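Local coordinates for sensor protein CzcS (Pseudomonas aeruginosa, PDB 5GPO) that senses zinc through this sensor domain and, as a histidine kinase, probably passes the signal on within a two-component system for metal detoxification and antibiotic resistance, at residues B[76-81]-B[121-126]; B[111-114]-B[118-121]. All coordinates share one frame; numbering follows the deposited sequence. Where two conformers were deposited one is given.

Contact 1. Residues B[76-81]-B[121-126]; sequences AANRAL and QVLLSS. With SO4 (sulfate ion), chain H.
L81 and L123 make the closest apolar contact between residues 76-81 and 121-126, L81 CD2 lying 3.6 Å from L123 CD2. L123 CD2 also rests against L81 CG, and the two side chains run past each other in opposite directions. The other branch of L123 serves a second neighbour: L123 CD1 sits 4.0 Å from N78 CG and packs against N78 CB as well, the two side chains crossing at a slant. Chi1 of L123 (-55°) sets CG beside the backbone N, and the branching there sends CD1 to N78 and CD2 to L81, about one helical turn apart. The CA atoms of N78 and L123 are 7.0 Å apart.

The polar side is looser. N78 OD1 approaches S125 OG at 3.6 Å, too long to count as a bond, and the serine hydroxyl is engaged instead with S107 on the adjacent strand. At the helix start, A76 N donates to the sulfate O3 (3.0 Å, 161° at the hydrogen), and S74 OG binds the same ion, which probably came from the crystallisation liquor. A first-turn amide is a natural anion site, since such N-H groups point out of the helix end.

The helix crosses the strand obliquely, 139° between their N-to-C directions, against one face of a five-stranded antiparallel sheet of order 2-1-5-4-3, consistent with a PAS-like sensor fold. A77 and A80 reach W97 of strand 93-98, N78 touches S54 of strand 51-57, and V122 and L124, on the opposite face, pack on L17 and K16 of the second subunit.

Contact 2. Residues B[111-114]-B[118-121]; sequences SMRM and TPVQ
M114 closes over V120 on the tightly packed side of this strand pair: M114 SD lies 3.7 Å from V120 CG1, and the two side chains cross at about a right angle. Chi1 of M114 (-63°) puts its CG beside the backbone N, with CG and SD both against that methyl. Beside it, M112 CB rests 3.9 Å from V120 CG2, while the rest of the M112 chain extends away from the valine. The second subunit covers this side, with its L24 against M114 and its E25 against M112; the same E25 accepts a hydrogen bond from the backbone N of R113.

Between the faces runs the backbone ladder of a beta hairpin, strands 104-113 and 119-127, joined by a short turn through N116 and G117. M112 and V120 form a hydrogen-bonded antiparallel pair: M112 N reaches V120 O at 2.8 Å, and V120 N returns a nearly straight bond to M112 O (174° at the hydrogen). M114 N to T118 O, 2.9 Å, continues the ladder to the turn, and S111-Q121 and R113-P119 are the non-hydrogen-bonded pairs.

The face bearing S111, R113, P119 and Q121 is more polar and, at R113, open to solvent. P119 CB lies over one face of the R113 guanidinium, 4.0 Å from R113 CZ, and R113 NH1 is bonded to G117 O. Further along the strands, S111 OG donates to Q121 OE1; the modelled 2.5 Å is unusually short and its exact length doubtful. The fold-back of Q121 at chi2 (-81°) brings its amide oxygen to that hydroxyl.

Contacts 1 and 2 lie along the same strand, 119-127, with centres about 15 Å apart, and share Q121, where the hairpin end of contact 2 gives way to the helix-covered stretch of contact 1. In chain order helix 75-86 comes first, then strand 104-113, then strand 119-127, which completes both contacts. Contact 2 joins neighbouring strands of the five-stranded antiparallel sheet, and contact 1 lays the helix on it. They also meet directly, V122 CG2 standing 3.7 Å from M112 SD. Both touch the second subunit, so the central strand takes part in the helix packing, the hairpin and the dimer interface of this sensor domain.

Contact 1. Residues B[76-81]-B[121-126]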
loop_
_atom_site.group_PDB
_atom_site.type_symbol
_atom_site.label_atom_id
_atom_site.label_comp_id
_atom_site.label_asym_id
_atom_site.label_seq_id
_atom_site.Cartn_x
_atom_site.Cartn_y
_atom_site.Cartn_z
ATOM N N ALA B 76 -14.713 15.330 1.146
ATOM C CA ALA B 76 -16.172 15.406 1.128
ATOM C C ALA B 76 -16.800 14.038 1.341
ATOM O O ALA B 76 -17.778 13.902 2.084
ATOM C CB ALA B 76 -16.651 15.995 -0.199
ATOM N N ALA B 77 -16.246 13.013 0.696
ATOM C CA ALA B 77 -16.794 11.672 0.824
ATOM C C ALA B 77 -16.659 11.159 2.249
ATOM O O ALA B 77 -17.609 10.593 2.801
ATOM C CB ALA B 77 -16.095 10.732 -0.151
ATOM N N ASN B 78 -15.475 11.335 2.852
ATOM C CA ASN B 78 -15.272 10.925 4.241
ATOM C C ASN B 78 -16.232 11.650 5.179
ATOM O O ASN B 78 -16.791 11.040 6.098
ATOM C CB ASN B 78 -13.821 11.180 4.653
ATOM C CG ASN B 78 -12.901 10.058 4.249
ATOM O OD1 ASN B 78 -13.300 9.140 3.530
ATOM N ND2 ASN B 78 -11.656 10.118 4.714
ATOM N N ARG B 79 -16.453 12.951 4.951
ATOM C CA ARG B 79 -17.409 13.689 5.774
ATOM C C ARG B 79 -18.808 13.074 5.666
ATOM O O ARG B 79 -19.471 12.833 6.686
ATOM C CB ARG B 79 -17.404 15.166 5.355
ATOM C CG ARG B 79 -18.319 16.070 6.184
ATOM C CD ARG B 79 -18.122 17.553 5.853
ATOM N NE ARG B 79 -16.816 18.052 6.292
ATOM C CZ ARG B 79 -15.896 18.577 5.484
ATOM N NH1 ARG B 79 -16.141 18.703 4.186
ATOM N NH2 ARG B 79 -14.737 18.995 5.978
ATOM N N ALA B 80 -19.237 12.731 4.444
ATOM C CA ALA B 80 -20.561 12.139 4.257
ATOM C C ALA B 80 -20.647 10.751 4.890
ATOM O O ALA B 80 -21.663 10.410 5.514
ATOM C CB ALA B 80 -20.906 12.075 2.768
ATOM N N LEU B 81 -19.592 9.941 4.738
ATOM C CA LEU B 81 -19.574 8.607 5.335
ATOM C C LEU B 81 -19.556 8.681 6.856
ATOM O O LEU B 81 -20.285 7.942 7.527
ATOM C CB LEU B 81 -18.358 7.828 4.830
ATOM C CG LEU B 81 -18.185 6.428 5.409
ATOM C CD1 LEU B 81 -19.430 5.611 5.182
ATOM C CD2 LEU B 81 -16.981 5.759 4.757
ATOM N N GLN B 121 -13.876 5.298 14.746
ATOM C CA GLN B 121 -14.575 5.168 13.477
ATOM C C GLN B 121 -13.525 4.977 12.393
ATOM O O GLN B 121 -12.542 5.725 12.345
ATOM C CB GLN B 121 -15.430 6.397 13.159
ATOM C CG GLN B 121 -16.406 6.833 14.255
ATOM C CD GLN B 121 -17.690 6.022 14.270
ATOM O OE1 GLN B 121 -17.745 4.910 13.753
ATOM N NE2 GLN B 121 -18.738 6.588 14.863
ATOM N N VAL B 122 -13.735 3.983 11.533
ATOM C CA VAL B 122 -12.739 3.537 10.562
ATOM C C VAL B 122 -13.297 3.813 9.179
ATOM O O VAL B 122 -14.375 3.318 8.831
ATOM C CB VAL B 122 -12.407 2.045 10.721
ATOM C CG1 VAL B 122 -11.428 1.590 9.600
ATOM C CG2 VAL B 122 -11.820 1.771 12.114
ATOM N N LEU B 123 -12.564 4.589 8.392
ATOM C CA LEU B 123 -12.984 4.991 7.055
ATOM C C LEU B 123 -11.962 4.452 6.060
ATOM O O LEU B 123 -10.840 4.965 5.978
ATOM C CB LEU B 123 -13.101 6.513 6.958
ATOM C CG LEU B 123 -14.009 7.192 7.982
ATOM C CD1 LEU B 123 -14.002 8.725 7.829
ATOM C CD2 LEU B 123 -15.430 6.692 7.870
ATOM N N LEU B 124 -12.343 3.426 5.303
ATOM C CA LEU B 124 -11.457 2.797 4.334
ATOM C C LEU B 124 -11.930 3.112 2.920
ATOM O O LEU B 124 -13.082 2.830 2.557
ATOM C CB LEU B 124 -11.394 1.285 4.568
ATOM C CG LEU B 124 -10.572 0.418 3.612
ATOM C CD1 LEU B 124 -9.083 0.760 3.652
ATOM C CD2 LEU B 124 -10.793 -1.055 4.000
ATOM N N SER B 125 -11.036 3.675 2.117
ATOM C CA SER B 125 -11.393 4.156 0.791
ATOM C C SER B 125 -10.506 3.497 -0.250
ATOM O O SER B 125 -9.342 3.177 0.010
ATOM C CB SER B 125 -11.276 5.676 0.698
ATOM O OG SER B 125 -12.253 6.317 1.494
ATOM N N SER B 126 -11.069 3.289 -1.433
ATOM C CA SER B 126 -10.379 2.597 -2.508
ATOM C C SER B 126 -10.700 3.254 -3.840
ATOM O O SER B 126 -11.844 3.642 -4.085
ATOM C CB SER B 126 -10.782 1.121 -2.567
ATOM O OG SER B 126 -12.161 1.000 -2.875
HETATM S S SO4 H . -13.143 16.315 -2.531
HETATM O O1 SO4 H . -13.883 17.380 -3.223
HETATM O O2 SO4 H . -11.748 16.314 -2.981
HETATM O O3 SO4 H . -13.206 16.549 -1.098
HETATM O O4 SO4 H . -13.765 15.035 -2.892
#

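Contact 2. Residues B[111-114]-B[118-121]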
loop_
_atom_site.group_PDB
_atom_site.type_symbol
_atom_site.label_atom_id
_atom_site.label_comp_id
_atom_site.label_asym_id
_atom_site.label_seq_id
_atom_site.Cartn_x
_atom_site.Cartn_y
_atom_site.Cartn_z
ATOM N N SER B 111 -17.732 1.365 12.976
ATOM C CA SER B 111 -17.258 1.655 14.318
ATOM C C SER B 111 -16.539 0.429 14.861
ATOM O O SER B 111 -16.945 -0.710 14.598
ATOM C CB SER B 111 -18.411 2.050 15.245
ATOM O OG SER B 111 -19.166 3.130 14.722
ATOM N N MET B 112 -15.446 0.672 15.582
ATOM C CA MET B 112 -14.655 -0.386 16.199
ATOM C C MET B 112 -14.272 0.051 17.599
ATOM O O MET B 112 -14.447 1.211 17.979
ATOM C CB MET B 112 -13.396 -0.711 15.384
ATOM C CG MET B 112 -13.735 -1.207 14.014
ATOM S SD MET B 112 -12.325 -1.753 13.063
ATOM C CE MET B 112 -13.164 -1.990 11.490
ATOM N N ARG B 113 -13.756 -0.895 18.377
ATOM C CA ARG B 113 -13.125 -0.574 19.648
ATOM C C ARG B 113 -11.724 -1.153 19.629
ATOM O O ARG B 113 -11.557 -2.376 19.544
ATOM C CB ARG B 113 -13.910 -1.114 20.843
ATOM C CG ARG B 113 -13.297 -0.687 22.179
ATOM C CD ARG B 113 -14.270 -0.911 23.320
ATOM N NE ARG B 113 -15.541 -0.228 23.082
ATOM C CZ ARG B 113 -15.812 1.019 23.459
ATOM N NH1 ARG B 113 -14.904 1.738 24.103
ATOM N NH2 ARG B 113 -16.999 1.546 23.190
ATOM N N MET B 114 -10.731 -0.274 19.693
ATOM C CA MET B 114 -9.346 -0.695 19.738
ATOM C C MET B 114 -9.081 -1.482 21.015
ATOM O O MET B 114 -9.813 -1.377 22.005
ATOM C CB MET B 114 -8.427 0.518 19.641
ATOM C CG MET B 114 -8.574 1.268 18.328
ATOM S SD MET B 114 -7.330 2.535 18.128
ATOM C CE MET B 114 -5.823 1.578 18.354
ATOM N N THR B 118 -10.019 2.384 23.107
ATOM C CA THR B 118 -10.455 3.593 22.385
ATOM C C THR B 118 -11.560 3.257 21.395
ATOM O O THR B 118 -11.351 2.405 20.521
ATOM C CB THR B 118 -9.297 4.250 21.632
ATOM O OG1 THR B 118 -8.203 4.503 22.520
ATOM C CG2 THR B 118 -9.763 5.583 21.009
ATOM N N PRO B 119 -12.726 3.907 21.462
ATOM C CA PRO B 119 -13.733 3.709 20.414
ATOM C C PRO B 119 -13.368 4.549 19.198
ATOM O O PRO B 119 -13.074 5.744 19.319
ATOM C CB PRO B 119 -15.035 4.188 21.071
ATOM C CG PRO B 119 -14.585 5.203 22.053
ATOM C CD PRO B 119 -13.222 4.782 22.540
ATOM N N VAL B 120 -13.350 3.911 18.027
ATOM C CA VAL B 120 -12.882 4.562 16.811
ATOM C C VAL B 120 -13.882 4.357 15.684
ATOM O O VAL B 120 -14.651 3.385 15.661
ATOM C CB VAL B 120 -11.472 4.081 16.370
ATOM C CG1 VAL B 120 -10.402 4.473 17.407
ATOM C CG2 VAL B 120 -11.445 2.558 16.037
ATOM N N GLN B 121 -13.876 5.298 14.746
ATOM C CA GLN B 121 -14.575 5.168 13.477
ATOM C C GLN B 121 -13.525 4.977 12.393
ATOM O O GLN B 121 -12.542 5.725 12.345
ATOM C CB GLN B 121 -15.430 6.397 13.159
ATOM C CG GLN B 121 -16.406 6.833 14.255
ATOM C CD GLN B 121 -17.690 6.022 14.270
ATOM O OE1 GLN B 121 -17.745 4.910 13.753
ATOM N NE2 GLN B 121 -18.738 6.588 14.863
#